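Local coordinates for uncharacterized protein (Burkholderia vietnamiensis, PDB 5HAL) that is of unknown function, although its MoaF-like, calycin-type beta barrel is consistent with binding a small ligand, at residues R15-F23 against L33-R41; T56-Q64 against Y71-D79. One frame throughout, in Å; residues are numbered along the deposited sequence.

How the contacts relate
Coming from the N terminus, the chain runs as loop and turns from R15 before it enters the first strand. Contact 1 joins this loop and the start of strand 22-27 to the end of strand 30-36 and the turn after it, closing the first beta hairpin. Strand 42-49 follows, and contact 2 then closes the hairpin of strands 56-67 and 70-76. The two contacts come in series, neither nested nor crossing, within one closed eight-stranded antiparallel barrel. They still touch in space, with centres about 11 Å apart: R41 O and Y61 N make a probable hydrogen bond, and the leading loop reaches the second hairpin where P16 packs on Y61 and F18 sets its ring edge-to-face with Y71.

Contact 1. Residues R15-F23 against L33-R41; sequences RPPFAGKTF and LNAYDEDGR
F18 points the edge of its ring at the face of Y36 in a T-shaped pair: CD2 stands 3.6 Å from Y36 CG, over the middle of the tyrosine ring, and the planes are turned 64° apart. P16 CB, from the same loop, lies over one face of F18, toward its rim. F23 meets Y36 differently, CD2 to CD2 at 3.9 Å, each ring offering its edge, while F18 O lies in the plane of the F23 ring. At the far end the flat guanidinium of R15 carries D39 O over one face, and R15 NE makes a weak hydrogen bond to E38 O (3.1 Å). A bend at chi2 (-68°) brings the arginine end back to this turn.

The backbones join as the first antiparallel hairpin of the barrel. F23 and N34 form a hydrogen-bonded pair, with N34 N reaching F23 O at 2.8 Å and F23 N reaching N34 O at 2.9 Å. Next to it T22 and A35 are a non-hydrogen-bonded pair, where T22 OG1 sits 3.2 Å from A35 CB. Y36 N to K21 O is the last well-formed bond across the pair; beyond it the ladder gives way to turns, and G20 N makes only weak bonds to Y36 O and D37 O. With no side chain at G40, P16 CD comes to 3.7 Å from G40 CA, and R15 CD also fits beside it. The type I turn from D37 to G40 is closed by G40 N to D37 O, and an Asx turn, D39 N to D37 OD1, lies within it; the other carboxylate oxygen of D37 takes a salt bridge from R44.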
loop_
_atom_site.group_PDB
_atom_site.type_symbol
_atom_site.label_atom_id
_atom_site.label_comp_id
_atom_site.label_asym_id
_atom_site.label_seq_id
_atom_site.Cartn_x
_atom_site.Cartn_y
_atom_site.Cartn_z
ATOM N N ARG A 15 12.288 -11.414 4.776
ATOM C CA ARG A 15 11.782 -10.091 5.143
ATOM C C ARG A 15 11.958 -9.110 3.992
ATOM O O ARG A 15 13.047 -9.038 3.406
ATOM C CB ARG A 15 12.490 -9.523 6.394
ATOM C CG ARG A 15 12.224 -10.252 7.706
ATOM C CD ARG A 15 10.778 -10.104 8.185
ATOM N NE ARG A 15 10.588 -10.713 9.503
ATOM C CZ ARG A 15 10.376 -12.014 9.711
ATOM N NH1 ARG A 15 10.326 -12.859 8.688
ATOM N NH2 ARG A 15 10.217 -12.474 10.945
ATOM N N PRO A 16 10.935 -8.327 3.663
ATOM C CA PRO A 16 11.096 -7.255 2.678
ATOM C C PRO A 16 11.908 -6.120 3.263
ATOM O O PRO A 16 11.933 -5.941 4.490
ATOM C CB PRO A 16 9.653 -6.817 2.399
ATOM C CG PRO A 16 8.953 -7.086 3.695
ATOM C CD PRO A 16 9.578 -8.352 4.237
ATOM N N PRO A 17 12.595 -5.333 2.427
ATOM C CA PRO A 17 13.432 -4.260 2.975
ATOM C C PRO A 17 12.623 -3.180 3.643
ATOM O O PRO A 17 13.183 -2.430 4.449
ATOM C CB PRO A 17 14.179 -3.714 1.751
ATOM C CG PRO A 17 13.787 -4.603 0.598
ATOM C CD PRO A 17 12.546 -5.307 0.954
ATOM N N PHE A 18 11.325 -3.085 3.350
ATOM C CA PHE A 18 10.464 -2.084 3.961
ATOM C C PHE A 18 9.797 -2.567 5.251
ATOM O O PHE A 18 8.983 -1.832 5.824
ATOM C CB PHE A 18 9.405 -1.610 2.953
ATOM C CG PHE A 18 8.750 -2.714 2.161
ATOM C CD1 PHE A 18 9.238 -3.077 0.908
ATOM C CD2 PHE A 18 7.623 -3.369 2.655
ATOM C CE1 PHE A 18 8.615 -4.083 0.170
ATOM C CE2 PHE A 18 7.002 -4.388 1.922
ATOM C CZ PHE A 18 7.491 -4.737 0.681
ATOM N N ALA A 19 10.140 -3.755 5.742
ATOM C CA ALA A 19 9.553 -4.224 6.995
ATOM C C ALA A 19 9.982 -3.323 8.151
ATOM O O ALA A 19 11.109 -2.830 8.188
ATOM C CB ALA A 19 9.964 -5.676 7.279
ATOM N N GLY A 20 9.075 -3.103 9.099
ATOM C CA GLY A 20 9.389 -2.269 10.244
ATOM C C GLY A 20 9.367 -0.775 9.979
ATOM O O GLY A 20 9.856 -0.011 10.814
ATOM N N LYS A 21 8.788 -0.335 8.861
ATOM C CA LYS A 21 8.805 1.057 8.435
ATOM C C LYS A 21 7.417 1.481 7.984
ATOM O O LYS A 21 6.586 0.650 7.613
ATOM C CB LYS A 21 9.807 1.274 7.282
ATOM C CG LYS A 21 11.268 1.023 7.700
ATOM C CD LYS A 21 12.154 0.880 6.469
ATOM C CE LYS A 21 13.535 0.380 6.852
ATOM N NZ LYS A 21 14.287 -0.043 5.642
ATOM N N THR A 22 7.183 2.793 7.989
ATOM C CA THR A 22 5.908 3.375 7.590
ATOM C C THR A 22 6.133 4.378 6.466
ATOM O O THR A 22 7.119 5.117 6.469
ATOM C CB THR A 22 5.211 4.041 8.787
ATOM O OG1 THR A 22 4.923 3.044 9.770
ATOM C CG2 THR A 22 3.895 4.719 8.367
ATOM N N PHE A 23 5.217 4.387 5.499
ATOM C CA PHE A 23 5.316 5.229 4.314
ATOM C C PHE A 23 4.009 5.972 4.111
ATOM O O PHE A 23 2.931 5.413 4.317
ATOM C CB PHE A 23 5.676 4.375 3.073
ATOM C CG PHE A 23 6.938 3.610 3.265
ATOM C CD1 PHE A 23 8.159 4.173 2.909
ATOM C CD2 PHE A 23 6.924 2.379 3.922
ATOM C CE1 PHE A 23 9.345 3.498 3.149
ATOM C CE2 PHE A 23 8.103 1.695 4.169
ATOM C CZ PHE A 23 9.320 2.254 3.779
ATOM N N LEU A 33 -1.303 6.178 5.037
ATOM C CA LEU A 33 -0.082 5.654 5.624
ATOM C C LEU A 33 -0.105 4.141 5.455
ATOM O O LEU A 33 -1.134 3.510 5.718
ATOM C CB LEU A 33 0.020 6.037 7.108
ATOM C CG LEU A 33 0.123 7.518 7.470
ATOM C CD1 LEU A 33 -0.058 7.741 8.985
ATOM C CD2 LEU A 33 1.480 8.042 7.057
ATOM N N ASN A 34 1.007 3.559 4.980
ATOM C CA ASN A 34 1.170 2.103 4.932
ATOM C C ASN A 34 2.292 1.749 5.912
ATOM O O ASN A 34 3.454 2.108 5.683
ATOM C CB ASN A 34 1.508 1.584 3.522
ATOM C CG ASN A 34 0.474 1.964 2.439
ATOM O OD1 ASN A 34 0.801 1.952 1.249
ATOM N ND2 ASN A 34 -0.751 2.290 2.838
ATOM N N ALA A 35 1.952 1.040 6.995
ATOM C CA ALA A 35 2.887 0.746 8.078
ATOM C C ALA A 35 3.184 -0.745 8.069
ATOM O O ALA A 35 2.336 -1.551 8.463
ATOM C CB ALA A 35 2.328 1.164 9.437
ATOM N N TYR A 36 4.389 -1.106 7.655
ATOM C CA TYR A 36 4.770 -2.504 7.527
ATOM C C TYR A 36 5.310 -3.018 8.854
ATOM O O TYR A 36 6.336 -2.535 9.347
ATOM C CB TYR A 36 5.785 -2.677 6.399
ATOM C CG TYR A 36 5.113 -2.374 5.082
ATOM C CD1 TYR A 36 4.367 -3.352 4.429
ATOM C CD2 TYR A 36 5.153 -1.093 4.531
ATOM C CE1 TYR A 36 3.715 -3.073 3.239
ATOM C CE2 TYR A 36 4.505 -0.801 3.332
ATOM C CZ TYR A 36 3.787 -1.804 2.694
ATOM O OH TYR A 36 3.131 -1.543 1.516
ATOM N N ASP A 37 4.613 -4.006 9.412
ATOM C CA ASP A 37 5.047 -4.717 10.607
ATOM C C ASP A 37 6.446 -5.302 10.417
ATOM O O ASP A 37 6.840 -5.678 9.309
ATOM C CB ASP A 37 4.051 -5.843 10.917
ATOM C CG ASP A 37 4.190 -6.375 12.334
ATOM O OD1 ASP A 37 5.129 -7.149 12.594
ATOM O OD2 ASP A 37 3.368 -6.002 13.198
ATOM N N GLU A 38 7.198 -5.394 11.524
ATOM C CA GLU A 38 8.497 -6.066 11.497
ATOM C C GLU A 38 8.388 -7.495 10.995
ATOM O O GLU A 38 9.378 -8.041 10.495
ATOM C CB GLU A 38 9.157 -6.086 12.897
ATOM C CG GLU A 38 9.612 -4.724 13.408
ATOM C CD GLU A 38 10.463 -4.785 14.692
ATOM O OE1 GLU A 38 10.127 -5.514 15.663
ATOM O OE2 GLU A 38 11.486 -4.082 14.729
ATOM N N ASP A 39 7.216 -8.118 11.097
ATOM C CA ASP A 39 7.131 -9.528 10.756
ATOM C C ASP A 39 7.149 -9.793 9.253
ATOM O O ASP A 39 7.167 -10.961 8.861
ATOM C CB ASP A 39 5.882 -10.173 11.397
ATOM C CG ASP A 39 4.558 -9.662 10.817
ATOM O OD1 ASP A 39 4.535 -8.958 9.793
ATOM O OD2 ASP A 39 3.506 -9.990 11.392
ATOM N N GLY A 40 7.137 -8.764 8.405
ATOM C CA GLY A 40 7.174 -9.011 6.965
ATOM C C GLY A 40 5.922 -9.608 6.345
ATOM O O GLY A 40 5.953 -9.980 5.163
ATOM N N ARG A 41 4.823 -9.714 7.090
ATOM C CA ARG A 41 3.609 -10.353 6.586
ATOM C C ARG A 41 2.392 -9.444 6.728
ATOM O O ARG A 41 1.442 -9.540 5.944
ATOM C CB ARG A 41 3.351 -11.685 7.314
#

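Contact 2. Residues T56-Q64 against Y71-D79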
loop_
_atom_site.group_PDB
_atom_site.type_symbol
_atom_site.label_atom_id
_atom_site.label_comp_id
_atom_site.label_asym_id
_atom_site.label_seq_id
_atom_site.Cartn_x
_atom_site.Cartn_y
_atom_site.Cartn_z
ATOM N N THR A 56 -9.107 2.472 9.029
ATOM C CA THR A 56 -7.887 1.746 9.346
ATOM C C THR A 56 -8.144 0.268 9.115
ATOM O O THR A 56 -9.291 -0.174 9.012
ATOM C CB THR A 56 -7.412 1.955 10.799
ATOM O OG1 THR A 56 -8.283 1.263 11.704
ATOM C CG2 THR A 56 -7.383 3.409 11.165
ATOM N N GLY A 57 -7.063 -0.492 9.036
ATOM C CA GLY A 57 -7.172 -1.932 8.911
ATOM C C GLY A 57 -5.797 -2.566 8.926
ATOM O O GLY A 57 -4.787 -1.925 8.618
ATOM N N GLU A 58 -5.775 -3.831 9.321
ATOM C CA GLU A 58 -4.592 -4.667 9.197
ATOM C C GLU A 58 -4.839 -5.709 8.121
ATOM O O GLU A 58 -5.870 -6.390 8.138
ATOM C CB GLU A 58 -4.252 -5.357 10.511
ATOM C CG GLU A 58 -2.940 -6.132 10.453
ATOM C CD GLU A 58 -2.657 -6.931 11.714
ATOM O OE1 GLU A 58 -3.497 -6.930 12.632
ATOM O OE2 GLU A 58 -1.592 -7.572 11.787
ATOM N N VAL A 59 -3.891 -5.843 7.195
ATOM C CA VAL A 59 -3.987 -6.827 6.131
ATOM C C VAL A 59 -2.742 -7.705 6.116
ATOM O O VAL A 59 -1.682 -7.344 6.641
ATOM C CB VAL A 59 -4.194 -6.160 4.753
ATOM C CG1 VAL A 59 -5.500 -5.357 4.747
ATOM C CG2 VAL A 59 -2.992 -5.266 4.378
ATOM N N GLU A 60 -2.904 -8.898 5.545
ATOM C CA GLU A 60 -1.786 -9.733 5.111
ATOM C C GLU A 60 -1.471 -9.385 3.665
ATOM O O GLU A 60 -2.381 -9.279 2.848
ATOM C CB GLU A 60 -2.121 -11.228 5.187
ATOM C CG GLU A 60 -2.607 -11.758 6.516
ATOM C CD GLU A 60 -4.097 -12.050 6.543
ATOM O OE1 GLU A 60 -4.685 -11.906 7.639
ATOM O OE2 GLU A 60 -4.684 -12.415 5.489
ATOM N N TYR A 61 -0.186 -9.250 3.333
ATOM C CA TYR A 61 0.176 -8.911 1.961
ATOM C C TYR A 61 1.220 -9.886 1.432
ATOM O O TYR A 61 1.914 -10.562 2.192
ATOM C CB TYR A 61 0.706 -7.465 1.853
ATOM C CG TYR A 61 2.011 -7.260 2.592
ATOM C CD1 TYR A 61 2.025 -6.940 3.945
ATOM C CD2 TYR A 61 3.237 -7.397 1.935
ATOM C CE1 TYR A 61 3.232 -6.759 4.632
ATOM C CE2 TYR A 61 4.450 -7.223 2.615
ATOM C CZ TYR A 61 4.441 -6.911 3.956
ATOM O OH TYR A 61 5.638 -6.739 4.615
ATOM N N THR A 62 1.320 -9.941 0.108
ATOM C CA THR A 62 2.442 -10.543 -0.595
ATOM C C THR A 62 3.282 -9.433 -1.206
ATOM O O THR A 62 2.801 -8.320 -1.431
ATOM C CB THR A 62 1.966 -11.504 -1.703
ATOM O OG1 THR A 62 1.191 -10.782 -2.679
ATOM C CG2 THR A 62 1.100 -12.624 -1.104
ATOM N N TRP A 63 4.549 -9.734 -1.461
ATOM C CA TRP A 63 5.449 -8.766 -2.068
ATOM C C TRP A 63 6.428 -9.520 -2.951
ATOM O O TRP A 63 6.850 -10.625 -2.602
ATOM C CB TRP A 63 6.208 -7.948 -1.011
ATOM C CG TRP A 63 7.170 -8.770 -0.193
ATOM C CD1 TRP A 63 6.869 -9.540 0.896
ATOM C CD2 TRP A 63 8.588 -8.891 -0.388
ATOM N NE1 TRP A 63 8.011 -10.135 1.389
ATOM C CE2 TRP A 63 9.081 -9.747 0.623
ATOM C CE3 TRP A 63 9.488 -8.353 -1.314
ATOM C CZ2 TRP A 63 10.433 -10.095 0.720
ATOM C CZ3 TRP A 63 10.839 -8.694 -1.215
ATOM C CH2 TRP A 63 11.297 -9.556 -0.202
ATOM N N GLN A 64 6.773 -8.926 -4.099
ATOM C CA GLN A 64 7.749 -9.489 -5.033
ATOM C C GLN A 64 8.529 -8.342 -5.654
ATOM O O GLN A 64 7.931 -7.326 -6.040
ATOM C CB GLN A 64 7.092 -10.297 -6.169
ATOM C CG GLN A 64 6.023 -11.279 -5.729
ATOM C CD GLN A 64 6.603 -12.463 -4.971
ATOM O OE1 GLN A 64 7.799 -12.751 -5.070
ATOM N NE2 GLN A 64 5.758 -13.151 -4.202
ATOM N N TYR A 71 8.700 -2.886 -5.849
ATOM C CA TYR A 71 8.027 -4.110 -5.430
ATOM C C TYR A 71 6.551 -4.076 -5.798
ATOM O O TYR A 71 5.895 -3.036 -5.691
ATOM C CB TYR A 71 8.180 -4.324 -3.896
ATOM C CG TYR A 71 9.626 -4.301 -3.489
ATOM C CD1 TYR A 71 10.238 -3.120 -3.098
ATOM C CD2 TYR A 71 10.402 -5.451 -3.561
ATOM C CE1 TYR A 71 11.591 -3.091 -2.772
ATOM C CE2 TYR A 71 11.746 -5.434 -3.230
ATOM C CZ TYR A 71 12.331 -4.250 -2.841
ATOM O OH TYR A 71 13.658 -4.226 -2.512
ATOM N N ALA A 72 6.034 -5.229 -6.221
ATOM C CA ALA A 72 4.595 -5.461 -6.320
ATOM C C ALA A 72 4.078 -5.942 -4.959
ATOM O O ALA A 72 4.445 -7.023 -4.480
ATOM C CB ALA A 72 4.294 -6.474 -7.422
ATOM N N ILE A 73 3.233 -5.133 -4.333
ATOM C CA ILE A 73 2.677 -5.401 -3.009
ATOM C C ILE A 73 1.166 -5.532 -3.173
ATOM O O ILE A 73 0.522 -4.630 -3.728
ATOM C CB ILE A 73 3.050 -4.278 -2.028
ATOM C CG1 ILE A 73 4.573 -4.069 -2.048
ATOM C CG2 ILE A 73 2.537 -4.570 -0.606
ATOM C CD1 ILE A 73 5.049 -2.872 -1.245
ATOM N N ALA A 74 0.598 -6.655 -2.723
ATOM C CA ALA A 74 -0.819 -6.930 -2.965
ATOM C C ALA A 74 -1.478 -7.499 -1.721
ATOM O O ALA A 74 -0.854 -8.203 -0.930
ATOM C CB ALA A 74 -1.043 -7.913 -4.140
ATOM N N TRP A 75 -2.757 -7.192 -1.561
ATOM C CA TRP A 75 -3.509 -7.704 -0.426
ATOM C C TRP A 75 -4.996 -7.614 -0.739
ATOM O O TRP A 75 -5.419 -6.946 -1.687
ATOM C CB TRP A 75 -3.178 -6.936 0.852
ATOM C CG TRP A 75 -3.627 -5.493 0.859
ATOM C CD1 TRP A 75 -4.875 -5.023 1.174
ATOM C CD2 TRP A 75 -2.822 -4.335 0.570
ATOM N NE1 TRP A 75 -4.894 -3.650 1.098
ATOM C CE2 TRP A 75 -3.646 -3.204 0.737
ATOM C CE3 TRP A 75 -1.478 -4.148 0.194
ATOM C CZ2 TRP A 75 -3.178 -1.903 0.533
ATOM C CZ3 TRP A 75 -1.012 -2.862 -0.006
ATOM C CH2 TRP A 75 -1.862 -1.749 0.168
ATOM N N GLN A 76 -5.787 -8.292 0.081
ATOM C CA GLN A 76 -7.233 -8.237 -0.010
ATOM C C GLN A 76 -7.778 -7.838 1.352
ATOM O O GLN A 76 -7.378 -8.398 2.374
ATOM C CB GLN A 76 -7.797 -9.583 -0.456
ATOM C CG GLN A 76 -9.297 -9.628 -0.615
ATOM C CD GLN A 76 -9.723 -10.856 -1.416
ATOM O OE1 GLN A 76 -9.109 -11.929 -1.309
ATOM N NE2 GLN A 76 -10.749 -10.697 -2.248
ATOM N N GLU A 77 -8.702 -6.893 1.358
ATOM C CA GLU A 77 -9.221 -6.314 2.580
ATOM C C GLU A 77 -10.367 -7.168 3.116
ATOM O O GLU A 77 -10.850 -8.085 2.448
ATOM C CB GLU A 77 -9.651 -4.862 2.307
ATOM C CG GLU A 77 -8.608 -3.860 2.808
ATOM C CD GLU A 77 -8.472 -2.620 1.965
ATOM O OE1 GLU A 77 -9.497 -1.982 1.649
ATOM O OE2 GLU A 77 -7.323 -2.262 1.638
ATOM N N ALA A 78 -10.804 -6.853 4.340
ATOM C CA ALA A 78 -11.825 -7.656 5.002
ATOM C C ALA A 78 -13.110 -7.725 4.193
ATOM O O ALA A 78 -13.805 -8.747 4.227
ATOM C CB ALA A 78 -12.115 -7.109 6.408
ATOM N N ASP A 79 -13.459 -6.663 3.465
ATOM C CA ASP A 79 -14.687 -6.715 2.683
ATOM C C ASP A 79 -14.451 -7.294 1.292
ATOM O O ASP A 79 -15.349 -7.219 0.443
ATOM C CB ASP A 79 -15.357 -5.322 2.609
ATOM C CG ASP A 79 -14.578 -4.323 1.740
ATOM O OD1 ASP A 79 -13.423 -4.600 1.362
ATOM O OD2 ASP A 79 -15.127 -3.242 1.439
HETATM O O HOH W 1 -4.663 -10.120 1.923
HETATM O O HOH W 2 -5.524 -9.550 4.699
HETATM O O HOH W 3 2.677 -9.391 -4.498
#
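V59 lays a methyl over the indole of W75. Its CG2 stands 3.7 Å from the centroid of the five-membered ring and only 17° off the ring normal, a clear CH-pi contact, while CG1 reaches past CD1 to E77 CG. The first torsion (chi1 -61°) sets CG1 beside the backbone N, anti to the carbonyl carbon, and leaves CG2 between the two; from there CG2 reaches the ring face and CG1 the CD1 side. The ring's rotation is fixed at its edge: W75 NE1 donates a nearly straight bond of 2.8 Å to E77 OE2, which lies in the indole plane. H85 and V83 of the next strand and M43 of strand 42-49 also pack on W75.

The strands belong to the hairpin 56-67 and 70-76 of the barrel and run antiparallel. Residues T62 and Q64 are in hydrogen-bonded pairs with A74 and A72, and W63 faces I73 between them in a non-hydrogen-bonded pair. Toward V59 the strands draw apart and water enters: water 1 gives a hydrogen bond to E60 O and takes one from Q76 N at 2.8 Å, bridging a gap of 4.5 Å between those two atoms.

Q64, at the other end, is gripped through its backbone, its N bonding to A72 O at 3.0 Å and its O accepting from A72 N at 2.8 Å. Y71 runs alongside W63: Y71 CD2 lies 3.8 Å from W63 CE3, at the edge of the indole and near its plane, with the ring planes inclined at 68°. Beside T62, water 3 lies 2.7 Å from OG1 and donates to A72 O.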